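Proline iminopeptidase (Streptomyces halstedii, PDB 3WMR) is an amidohydrolase of the alpha/beta hydrolase fold that acts on polyketide substrates and probably can release N-terminal proline from peptides. Local coordinates at residues A[156-159]-A[160-164]; A[193-196]-A[197-201]; A[266-269]-A[270-274]; A[300-303]-A[304-308]. All blocks are in the same frame, centred on the assembly; numbering follows the deposited sequence.

Contact 1. Residues A[156-159]-A[160-164]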
loop_
_atom_site.group_PDB
_atom_site.type_symbol
_atom_site.label_atom_id
_atom_site.label_comp_id
_atom_site.label_asym_id
_atom_site.label_seq_id
_atom_site.Cartn_x
_atom_site.Cartn_y
_atom_site.Cartn_z
ATOM N N LYS A 156 -2.134 13.260 -8.368
ATOM C CA LYS A 156 -1.686 14.345 -9.243
ATOM C C LYS A 156 -0.221 14.659 -9.033
ATOM O O LYS A 156 0.551 14.751 -10.005
ATOM C CB LYS A 156 -2.493 15.631 -9.005
ATOM C CG LYS A 156 -3.914 15.539 -9.483
ATOM C CD LYS A 156 -4.619 16.893 -9.374
ATOM C CE LYS A 156 -6.102 16.748 -9.658
ATOM N NZ LYS A 156 -6.348 16.289 -11.063
ATOM N N ILE A 157 0.164 14.833 -7.769
ATOM C CA ILE A 157 1.555 15.068 -7.438
ATOM C C ILE A 157 2.371 13.820 -7.831
ATOM O O ILE A 157 3.480 13.943 -8.340
ATOM C CB ILE A 157 1.753 15.381 -5.941
ATOM C CG1 ILE A 157 1.007 16.665 -5.542
ATOM C CG2 ILE A 157 3.229 15.548 -5.631
ATOM C CD1 ILE A 157 0.954 16.905 -4.047
ATOM N N TRP A 158 1.805 12.635 -7.608
ATOM C CA TRP A 158 2.456 11.378 -8.030
ATOM C C TRP A 158 2.833 11.455 -9.501
ATOM O O TRP A 158 3.993 11.307 -9.832
ATOM C CB TRP A 158 1.529 10.188 -7.762
ATOM C CG TRP A 158 2.095 8.802 -8.105
ATOM C CD1 TRP A 158 1.942 8.141 -9.275
ATOM C CD2 TRP A 158 2.811 7.913 -7.232
ATOM N NE1 TRP A 158 2.516 6.905 -9.202
ATOM C CE2 TRP A 158 3.091 6.748 -7.969
ATOM C CE3 TRP A 158 3.269 8.003 -5.916
ATOM C CZ2 TRP A 158 3.789 5.669 -7.428
ATOM C CZ3 TRP A 158 3.972 6.922 -5.371
ATOM C CH2 TRP A 158 4.221 5.775 -6.124
ATOM N N LEU A 159 1.865 11.746 -10.377
ATOM C CA LEU A 159 2.139 11.798 -11.806
ATOM C C LEU A 159 3.157 12.872 -12.200
ATOM O O LEU A 159 3.951 12.643 -13.103
ATOM C CB LEU A 159 0.853 11.919 -12.635
ATOM C CG LEU A 159 0.138 10.584 -12.845
ATOM C CD1 LEU A 159 -1.232 10.799 -13.468
ATOM C CD2 LEU A 159 0.996 9.644 -13.695
ATOM N N GLN A 160 3.157 14.022 -11.532
ATOM C CA GLN A 160 4.219 15.022 -11.763
ATOM C C GLN A 160 5.599 14.480 -11.397
ATOM O O GLN A 160 6.595 14.653 -12.132
ATOM C CB GLN A 160 3.920 16.303 -10.977
ATOM C CG GLN A 160 2.717 17.018 -11.546
ATOM C CD GLN A 160 2.124 18.094 -10.658
ATOM O OE1 GLN A 160 2.342 18.137 -9.451
ATOM N NE2 GLN A 160 1.347 18.976 -11.276
ATOM N N GLU A 161 5.663 13.794 -10.267
ATOM C CA GLU A 161 6.921 13.247 -9.811
ATOM C C GLU A 161 7.400 12.076 -10.684
ATOM O O GLU A 161 8.598 11.950 -10.920
ATOM C CB GLU A 161 6.844 12.883 -8.319
ATOM C CG GLU A 161 6.847 14.116 -7.430
ATOM C CD GLU A 161 8.189 14.824 -7.447
ATOM O OE1 GLU A 161 9.128 14.375 -6.737
ATOM O OE2 GLU A 161 8.314 15.831 -8.185
ATOM N N MET A 162 6.473 11.266 -11.196
ATOM C CA MET A 162 6.833 10.208 -12.156
ATOM C C MET A 162 7.531 10.792 -13.394
ATOM O O MET A 162 8.543 10.267 -13.848
ATOM C CB MET A 162 5.606 9.429 -12.604
ATOM C CG MET A 162 4.897 8.604 -11.539
ATOM S SD MET A 162 5.945 7.541 -10.522
ATOM C CE MET A 162 6.237 8.577 -9.093
ATOM N N ALA A 163 6.980 11.878 -13.932
ATOM C CA ALA A 163 7.580 12.555 -15.077
ATOM C C ALA A 163 8.989 13.034 -14.732
ATOM O O ALA A 163 9.902 12.937 -15.549
ATOM C CB ALA A 163 6.707 13.729 -15.523
ATOM N N ARG A 164 9.179 13.517 -13.511
ATOM C CA ARG A 164 10.492 13.965 -13.074
ATOM C C ARG A 164 11.483 12.791 -13.030
ATOM O O ARG A 164 12.582 12.852 -13.599
ATOM C CB ARG A 164 10.388 14.646 -11.706
ATOM C CG ARG A 164 11.607 15.468 -11.341
ATOM C CD ARG A 164 11.439 16.174 -9.993
ATOM N NE ARG A 164 11.215 15.225 -8.901
ATOM C CZ ARG A 164 12.152 14.443 -8.357
ATOM N NH1 ARG A 164 13.405 14.458 -8.795
ATOM N NH2 ARG A 164 11.820 13.619 -7.372
#

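Contact 2. Residues A[193-196]-A[197-201]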
loop_
_atom_site.group_PDB
_atom_site.type_symbol
_atom_site.label_atom_id
_atom_site.label_comp_id
_atom_site.label_asym_id
_atom_site.label_seq_id
_atom_site.Cartn_x
_atom_site.Cartn_y
_atom_site.Cartn_z
ATOM N N HIS A 193 10.952 -4.332 -20.016
ATOM C CA HIS A 193 12.338 -4.108 -19.619
ATOM C C HIS A 193 12.688 -2.620 -19.441
ATOM O O HIS A 193 13.541 -2.285 -18.620
ATOM C CB HIS A 193 13.278 -4.877 -20.551
ATOM C CG HIS A 193 13.154 -6.361 -20.376
ATOM N ND1 HIS A 193 13.563 -7.007 -19.226
ATOM C CD2 HIS A 193 12.597 -7.313 -21.161
ATOM C CE1 HIS A 193 13.294 -8.297 -19.325
ATOM N NE2 HIS A 193 12.709 -8.509 -20.491
ATOM N N ALA A 194 12.007 -1.733 -20.169
ATOM C CA ALA A 194 12.103 -0.294 -19.903
ATOM C C ALA A 194 11.465 0.056 -18.537
ATOM O O ALA A 194 12.046 0.792 -17.748
ATOM C CB ALA A 194 11.446 0.498 -21.024
ATOM N N MET A 195 10.294 -0.514 -18.264
ATOM C CA MET A 195 9.624 -0.389 -16.958
ATOM C C MET A 195 10.532 -0.860 -15.822
ATOM O O MET A 195 10.510 -0.292 -14.731
ATOM C CB MET A 195 8.334 -1.217 -16.955
ATOM C CG MET A 195 7.456 -1.059 -15.723
ATOM S SD MET A 195 6.396 -2.495 -15.445
ATOM C CE MET A 195 7.620 -3.575 -14.693
ATOM N N ARG A 196 11.349 -1.881 -16.102
ATOM C CA ARG A 196 12.284 -2.442 -15.118
ATOM C C ARG A 196 13.429 -1.511 -14.769
ATOM O O ARG A 196 13.882 -1.483 -13.634
ATOM C CB ARG A 196 12.841 -3.775 -15.615
ATOM C CG ARG A 196 11.831 -4.898 -15.493
ATOM C CD ARG A 196 11.956 -5.547 -14.137
ATOM N NE ARG A 196 13.298 -6.103 -14.045
ATOM C CZ ARG A 196 13.994 -6.251 -12.929
ATOM N NH1 ARG A 196 13.490 -5.897 -11.764
ATOM N NH2 ARG A 196 15.212 -6.759 -12.994
ATOM N N ALA A 197 13.903 -0.744 -15.739
ATOM C CA ALA A 197 14.836 0.314 -15.425
ATOM C C ALA A 197 14.250 1.288 -14.375
ATOM O O ALA A 197 14.997 1.837 -13.576
ATOM C CB ALA A 197 15.249 1.060 -16.690
ATOM N N PHE A 198 12.928 1.499 -14.364
ATOM C CA PHE A 198 12.302 2.373 -13.339
ATOM C C PHE A 198 12.141 1.597 -12.039
ATOM O O PHE A 198 12.511 2.086 -10.983
ATOM C CB PHE A 198 10.936 2.929 -13.815
ATOM C CG PHE A 198 10.253 3.852 -12.822
ATOM C CD1 PHE A 198 9.512 3.344 -11.753
ATOM C CD2 PHE A 198 10.308 5.234 -12.990
ATOM C CE1 PHE A 198 8.868 4.199 -10.864
ATOM C CE2 PHE A 198 9.669 6.088 -12.104
ATOM C CZ PHE A 198 8.940 5.571 -11.053
ATOM N N TYR A 199 11.613 0.378 -12.118
ATOM C CA TYR A 199 11.319 -0.400 -10.914
ATOM C C TYR A 199 12.606 -0.675 -10.141
ATOM O O TYR A 199 12.638 -0.539 -8.917
ATOM C CB TYR A 199 10.587 -1.716 -11.235
ATOM C CG TYR A 199 9.054 -1.617 -11.361
ATOM C CD1 TYR A 199 8.456 -0.638 -12.139
ATOM C CD2 TYR A 199 8.229 -2.548 -10.743
ATOM C CE1 TYR A 199 7.058 -0.553 -12.254
ATOM C CE2 TYR A 199 6.842 -2.497 -10.870
ATOM C CZ TYR A 199 6.264 -1.497 -11.622
ATOM O OH TYR A 199 4.902 -1.471 -11.738
ATOM N N ASP A 200 13.669 -1.033 -10.861
ATOM C CA ASP A 200 14.957 -1.331 -10.234
ATOM C C ASP A 200 15.505 -0.139 -9.454
ATOM O O ASP A 200 16.315 -0.330 -8.565
ATOM C CB ASP A 200 16.007 -1.776 -11.267
ATOM C CG ASP A 200 15.629 -3.057 -11.997
ATOM O OD1 ASP A 200 14.736 -3.797 -11.543
ATOM O OD2 ASP A 200 16.243 -3.341 -13.048
ATOM N N ARG A 201 15.070 1.090 -9.759
ATOM C CA ARG A 201 15.552 2.244 -8.993
ATOM C C ARG A 201 14.625 2.626 -7.856
ATOM O O ARG A 201 15.086 2.974 -6.750
ATOM C CB ARG A 201 15.720 3.471 -9.881
ATOM C CG ARG A 201 16.800 3.347 -10.933
ATOM C CD ARG A 201 16.904 4.647 -11.708
ATOM N NE ARG A 201 17.877 4.586 -12.801
ATOM C CZ ARG A 201 18.212 5.624 -13.554
ATOM N NH1 ARG A 201 17.657 6.815 -13.348
ATOM N NH2 ARG A 201 19.089 5.473 -14.532
#

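Contact 3. Residues A[266-269]-A[270-274]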
loop_
_atom_site.group_PDB
_atom_site.type_symbol
_atom_site.label_atom_id
_atom_site.label_comp_id
_atom_site.label_asym_id
_atom_site.label_seq_id
_atom_site.Cartn_x
_atom_site.Cartn_y
_atom_site.Cartn_z
ATOM N N ASP A 266 12.470 6.139 -3.108
ATOM C CA ASP A 266 11.073 5.781 -3.322
ATOM C C ASP A 266 10.449 6.574 -4.477
ATOM O O ASP A 266 10.663 7.779 -4.602
ATOM C CB ASP A 266 10.302 6.062 -2.025
ATOM C CG ASP A 266 9.013 5.254 -1.877
ATOM O OD1 ASP A 266 8.331 4.901 -2.881
ATOM O OD2 ASP A 266 8.663 5.023 -0.691
ATOM N N GLU A 267 9.689 5.884 -5.322
ATOM C CA GLU A 267 8.739 6.559 -6.240
ATOM C C GLU A 267 7.769 7.481 -5.478
ATOM O O GLU A 267 7.306 8.499 -6.022
ATOM C CB GLU A 267 7.961 5.537 -7.068
ATOM C CG GLU A 267 7.356 4.381 -6.297
ATOM C CD GLU A 267 6.491 3.492 -7.151
ATOM O OE1 GLU A 267 6.568 3.583 -8.391
ATOM O OE2 GLU A 267 5.726 2.697 -6.578
ATOM N N ALA A 268 7.453 7.109 -4.235
ATOM C CA ALA A 268 6.732 7.988 -3.320
ATOM C C ALA A 268 7.738 8.992 -2.769
ATOM O O ALA A 268 8.323 8.787 -1.689
ATOM C CB ALA A 268 6.063 7.184 -2.212
ATOM N N THR A 269 7.975 10.045 -3.550
ATOM C CA THR A 269 9.068 10.978 -3.290
ATOM C C THR A 269 8.721 11.906 -2.148
ATOM O O THR A 269 7.548 12.000 -1.771
ATOM C CB THR A 269 9.383 11.879 -4.504
ATOM O OG1 THR A 269 8.217 12.658 -4.834
ATOM C CG2 THR A 269 9.858 11.061 -5.711
ATOM N N PRO A 270 9.738 12.604 -1.599
ATOM C CA PRO A 270 9.479 13.615 -0.580
ATOM C C PRO A 270 8.378 14.595 -0.971
ATOM O O PRO A 270 7.558 14.959 -0.126
ATOM C CB PRO A 270 10.824 14.303 -0.435
ATOM C CG PRO A 270 11.790 13.179 -0.616
ATOM C CD PRO A 270 11.186 12.324 -1.706
ATOM N N ALA A 271 8.333 14.982 -2.243
ATOM C CA ALA A 271 7.255 15.844 -2.744
ATOM C C ALA A 271 5.853 15.223 -2.653
ATOM O O ALA A 271 4.870 15.932 -2.409
ATOM C CB ALA A 271 7.543 16.273 -4.181
ATOM N N THR A 272 5.748 13.918 -2.867
ATOM C CA THR A 272 4.424 13.252 -2.864
ATOM C C THR A 272 3.856 13.153 -1.457
ATOM O O THR A 272 2.650 13.177 -1.279
ATOM C CB THR A 272 4.440 11.820 -3.453
ATOM O OG1 THR A 272 5.258 10.965 -2.649
ATOM C CG2 THR A 272 4.932 11.809 -4.885
ATOM N N VAL A 273 4.736 13.058 -0.455
ATOM C CA VAL A 273 4.299 12.935 0.935
ATOM C C VAL A 273 4.261 14.266 1.697
ATOM O O VAL A 273 3.824 14.309 2.833
ATOM C CB VAL A 273 5.155 11.914 1.717
ATOM C CG1 VAL A 273 5.131 10.561 1.034
ATOM C CG2 VAL A 273 6.585 12.396 1.904
ATOM N N LYS A 274 4.687 15.356 1.070
ATOM C CA LYS A 274 4.745 16.653 1.745
ATOM C C LYS A 274 3.402 17.120 2.328
ATOM O O LYS A 274 3.375 17.656 3.440
ATOM C CB LYS A 274 5.331 17.728 0.812
ATOM C CG LYS A 274 5.787 18.987 1.536
ATOM C CD LYS A 274 6.867 19.710 0.733
ATOM C CE LYS A 274 7.393 20.943 1.455
ATOM N NZ LYS A 274 6.292 21.876 1.828
#

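Contact 4. Residues A[300-303]-A[304-308]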
loop_
_atom_site.group_PDB
_atom_site.type_symbol
_atom_site.label_atom_id
_atom_site.label_comp_id
_atom_site.label_asym_id
_atom_site.label_seq_id
_atom_site.Cartn_x
_atom_site.Cartn_y
_atom_site.Cartn_z
ATOM N N PRO A 300 15.344 -4.774 5.929
ATOM C CA PRO A 300 14.428 -5.515 6.795
ATOM C C PRO A 300 14.543 -5.135 8.264
ATOM O O PRO A 300 13.526 -4.949 8.947
ATOM C CB PRO A 300 14.831 -6.979 6.587
ATOM C CG PRO A 300 15.671 -7.018 5.368
ATOM C CD PRO A 300 16.266 -5.656 5.190
ATOM N N GLU A 301 15.770 -5.013 8.749
ATOM C CA GLU A 301 16.015 -4.756 10.168
ATOM C C GLU A 301 15.722 -3.311 10.543
ATOM O O GLU A 301 15.095 -3.059 11.559
ATOM C CB GLU A 301 17.455 -5.112 10.532
ATOM C CG GLU A 301 17.753 -6.586 10.328
ATOM C CD GLU A 301 19.205 -6.866 10.005
ATOM O OE1 GLU A 301 19.729 -7.869 10.530
ATOM O OE2 GLU A 301 19.825 -6.093 9.234
ATOM N N ARG A 302 16.172 -2.366 9.722
ATOM C CA ARG A 302 15.952 -0.944 10.008
ATOM C C ARG A 302 14.453 -0.560 9.970
ATOM O O ARG A 302 13.987 0.235 10.781
ATOM C CB ARG A 302 16.769 -0.079 9.042
ATOM C CG ARG A 302 16.671 1.427 9.274
ATOM C CD ARG A 302 17.095 1.810 10.680
ATOM N NE ARG A 302 16.684 3.171 11.039
ATOM C CZ ARG A 302 16.615 3.631 12.288
ATOM N NH1 ARG A 302 16.922 2.853 13.326
ATOM N NH2 ARG A 302 16.227 4.879 12.506
ATOM N N PHE A 303 13.718 -1.139 9.026
ATOM C CA PHE A 303 12.286 -0.957 8.957
ATOM C C PHE A 303 11.600 -1.475 10.230
ATOM O O PHE A 303 10.740 -0.789 10.824
ATOM C CB PHE A 303 11.722 -1.648 7.714
ATOM C CG PHE A 303 10.232 -1.612 7.641
ATOM C CD1 PHE A 303 9.582 -0.590 6.964
ATOM C CD2 PHE A 303 9.477 -2.582 8.274
ATOM C CE1 PHE A 303 8.205 -0.544 6.914
ATOM C CE2 PHE A 303 8.104 -2.552 8.219
ATOM C CZ PHE A 303 7.465 -1.525 7.537
ATOM N N HIS A 304 11.974 -2.684 10.634
ATOM C CA HIS A 304 11.495 -3.280 11.876
ATOM C C HIS A 304 11.756 -2.370 13.076
ATOM O O HIS A 304 10.836 -2.085 13.830
ATOM C CB HIS A 304 12.149 -4.647 12.098
ATOM C CG HIS A 304 11.789 -5.280 13.402
ATOM N ND1 HIS A 304 10.771 -6.199 13.526
ATOM C CD2 HIS A 304 12.320 -5.132 14.638
ATOM C CE1 HIS A 304 10.689 -6.591 14.785
ATOM N NE2 HIS A 304 11.613 -5.952 15.481
ATOM N N GLU A 305 13.007 -1.931 13.251
ATOM C CA GLU A 305 13.365 -1.013 14.335
ATOM C C GLU A 305 12.511 0.263 14.322
ATOM O O GLU A 305 12.064 0.734 15.367
ATOM C CB GLU A 305 14.843 -0.615 14.257
ATOM C CG GLU A 305 15.826 -1.711 14.647
ATOM C CD GLU A 305 17.281 -1.350 14.349
ATOM O OE1 GLU A 305 17.542 -0.262 13.775
ATOM O OE2 GLU A 305 18.173 -2.167 14.684
ATOM N N VAL A 306 12.300 0.826 13.138
ATOM C CA VAL A 306 11.558 2.082 13.024
ATOM C C VAL A 306 10.108 1.860 13.431
ATOM O O VAL A 306 9.573 2.602 14.236
ATOM C CB VAL A 306 11.657 2.678 11.612
ATOM C CG1 VAL A 306 10.658 3.825 11.429
ATOM C CG2 VAL A 306 13.067 3.180 11.363
ATOM N N MET A 307 9.510 0.793 12.915
ATOM C CA MET A 307 8.150 0.427 13.258
ATOM C C MET A 307 7.968 0.172 14.749
ATOM O O MET A 307 7.077 0.742 15.376
ATOM C CB MET A 307 7.708 -0.788 12.448
ATOM C CG MET A 307 7.344 -0.466 11.005
ATOM S SD MET A 307 5.934 0.666 10.873
ATOM C CE MET A 307 4.637 -0.313 11.608
ATOM N N ILE A 308 8.823 -0.664 15.330
ATOM C CA ILE A 308 8.703 -0.966 16.756
ATOM C C ILE A 308 8.811 0.293 17.621
ATOM O O ILE A 308 8.046 0.459 18.580
ATOM C CB ILE A 308 9.752 -2.007 17.206
ATOM C CG1 ILE A 308 9.476 -3.350 16.539
ATOM C CG2 ILE A 308 9.749 -2.162 18.723
ATOM C CD1 ILE A 308 8.108 -3.929 16.814
#

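Contact 1. Residues A[156-159]-A[160-164]
A Met-aromatic contact one turn apart on helix 155-166 brings the thioether of Met162 over one face of the Trp158 indole. The methyl CE sits nearly on the ring normal, 3.9 Å from the centroid of the Trp158 five-membered ring, as a CH-pi contact. Met162 SD lies over the same ring at a centroid distance of 4.1 Å, 27° off the normal. Bends at chi2 (-49°) and chi3 fold the Met162 chain back over the indole, while Met162 CG packs 3.8 Å from Trp158 CD1. The helix belongs to the block of helices inserted between strands 143-149 and 258-263, the cap of this alpha/beta hydrolase. On that cap Trp158 faces the predicted catalytic centre, its side chain about 4 Å from that of His293, the predicted proton donor, and its NE1 hydrogen-bonds to Glu235 O. One turn's backbone bond, Met162 N to Trp158 O at 2.8 Å, fixes the spacing of the pair. Further along, Arg164 grips the Glu161 carboxylate side-on, NH2 reaching OE1 at 2.9 Å and NE reaching OE2. Both oxygens lie close to the guanidinium plane, but the carboxylate is tilted against it. Glu161 OE1 has a further partner in Thr269.

Contact 2. Residues A[193-196]-A[197-201]
The Tyr199 ring carries the methyl of Met195 on one face, and the Arg196 guanidinium is met over one face by the carboxylate of Asp200. Met195 CE stands 3.8 Å from the centroid of the Tyr199 ring, only 5° off its normal, a CH-pi contact over the centre. The sulfur is less central: Met195 SD is 4.2 Å from the same centroid and oblique to the ring. Nearer the backbone, Met195 CG touches Tyr199 CE1 at 3.5 Å. The methionine reaches this position with CG opposite the backbone N about the first bond (chi1 -173°) and a turn only at chi3, so that the methyl hooks over the phenol. Residues one turn apart on helix 189-202, part of the helical cap, thus form a Met-aromatic contact, tied beneath by the backbone bond from Tyr199 N to Met195 O at 2.9 Å. Tyr199 OH is held by Glu235 N. Alongside, Phe198 meets the rings of Phe236 and His202, and Ala194 and Ala197 pack on helix 171-183. Against Val207 and Trp209, Arg196 bends at chi2 and chi3 to form a salt bridge from NH1 to Asp200 OD1. The modelled separation of this pair is implausibly short and its detail doubtful; as built, the guanidinium and carboxylate planes stand 75° apart.

Contact 3. Residues A[266-269]-A[270-274]
Thr269 O is gripped by donors from the first turn of helix 270-279. Thr272 OG1 gives the shortest bond, 2.7 Å to Thr269 O, arriving in the carbonyl plane on a lone pair. Val273 N reaches Thr269 O at 3.3 Å, nearly in line with the carbonyl bond, and Thr272 N adds a weak bond. The threonine hydroxyl can turn back to this carbonyl because OG1 of Thr272 lies between its own backbone N and carbonyl carbon (chi1 64°). Thr269 is the N-cap residue: its side chain takes a weak capping bond from Thr272 N, 3.4 Å from Thr269 OG1. The same hydroxyl is also hydrogen-bonded to Glu161 OE1 of helix 155-166, which joins the start of helix 270-279 to the helical cap domain. The two threonine side chains cross at about a right angle, with Thr272 CG2 resting 3.4 Å from Thr269 OG1. Upstream, Asp266, the predicted catalytic acid, closes an Asx turn by accepting Ala268 N on OD1 at 2.7 Å. That N-H comes from well above the carboxylate plane, 58° out of it, while His293 ND1 also bonds to OD1 and Gly263 N to OD2. An inverse gamma turn centred on Ala268 then leads into the helix. With backbone N-H groups on both carboxylate oxygens, Asp266 is restrained in rotation and position, consistent with a triad acid that must keep a fixed aim at its histidine.

Contact 4. Residues A[300-303]-A[304-308]
The Arg302 guanidinium is approached in two quite different ways at once, by a carboxylate at its edge and by a methyl group over a face. Glu305 OE1 lies in the guanidinium plane, 3.2 Å from Arg302 NH1, and forms a salt bridge whose N-H...O angle is 155°. The bond meets OE1 on its anti side, and the carboxylate plane is turned 81° from the guanidinium, so a single nitrogen makes the link. Val306 CG2 meanwhile packs over one face, 3.6 Å from Arg302 NE. A bend at chi2 (58°) turns the arginine along the helix, which brings its end to residues three and four positions on. This is helix 300-312, the last helix of the chain, packed against the central sheet of the alpha/beta hydrolase fold. On its inner side Phe303 lies beside Met307, their side chains pointing the same way. Met307 CG rests over one face of the phenyl ring, offset toward the rim, 3.9 Å from the Phe303 centroid, and touches Phe303 CE2 at 3.6 Å. The sulfur stays farther out and oblique, 4.9 Å from Met307 SD to that centroid, so the CH-pi part of this Met-aromatic contact is the closer one. Phe303 and Val306 also pack on strands 258-263 and 283-288. His304 ND1 bonds to Ser68 OG, and its ring takes Ile308 CG1 over one face.

In the fold
All four contacts are local, yet they serve different layers of the fold. Contacts 1 and 2 lie on cap helices and contact 3 at the join between sheet and helix 270-279, while contact 4 lies on the last helix, about 15 Å from contacts 1 and 2 at nearest atoms. Contacts 1, 2 and 4 share one design, a methionine against an aromatic ring four residues away, each also with an arginine-carboxylate pair; that of contact 4 is exposed, while that of contact 1 lies against helix 270-279. Contact 3 is buried and polar instead, built from hydroxyls, carbonyls and a carboxylate. The first three meet around Glu267: Trp158 and Phe198 both pack on it, joining cap to the loop of the predicted catalytic acid.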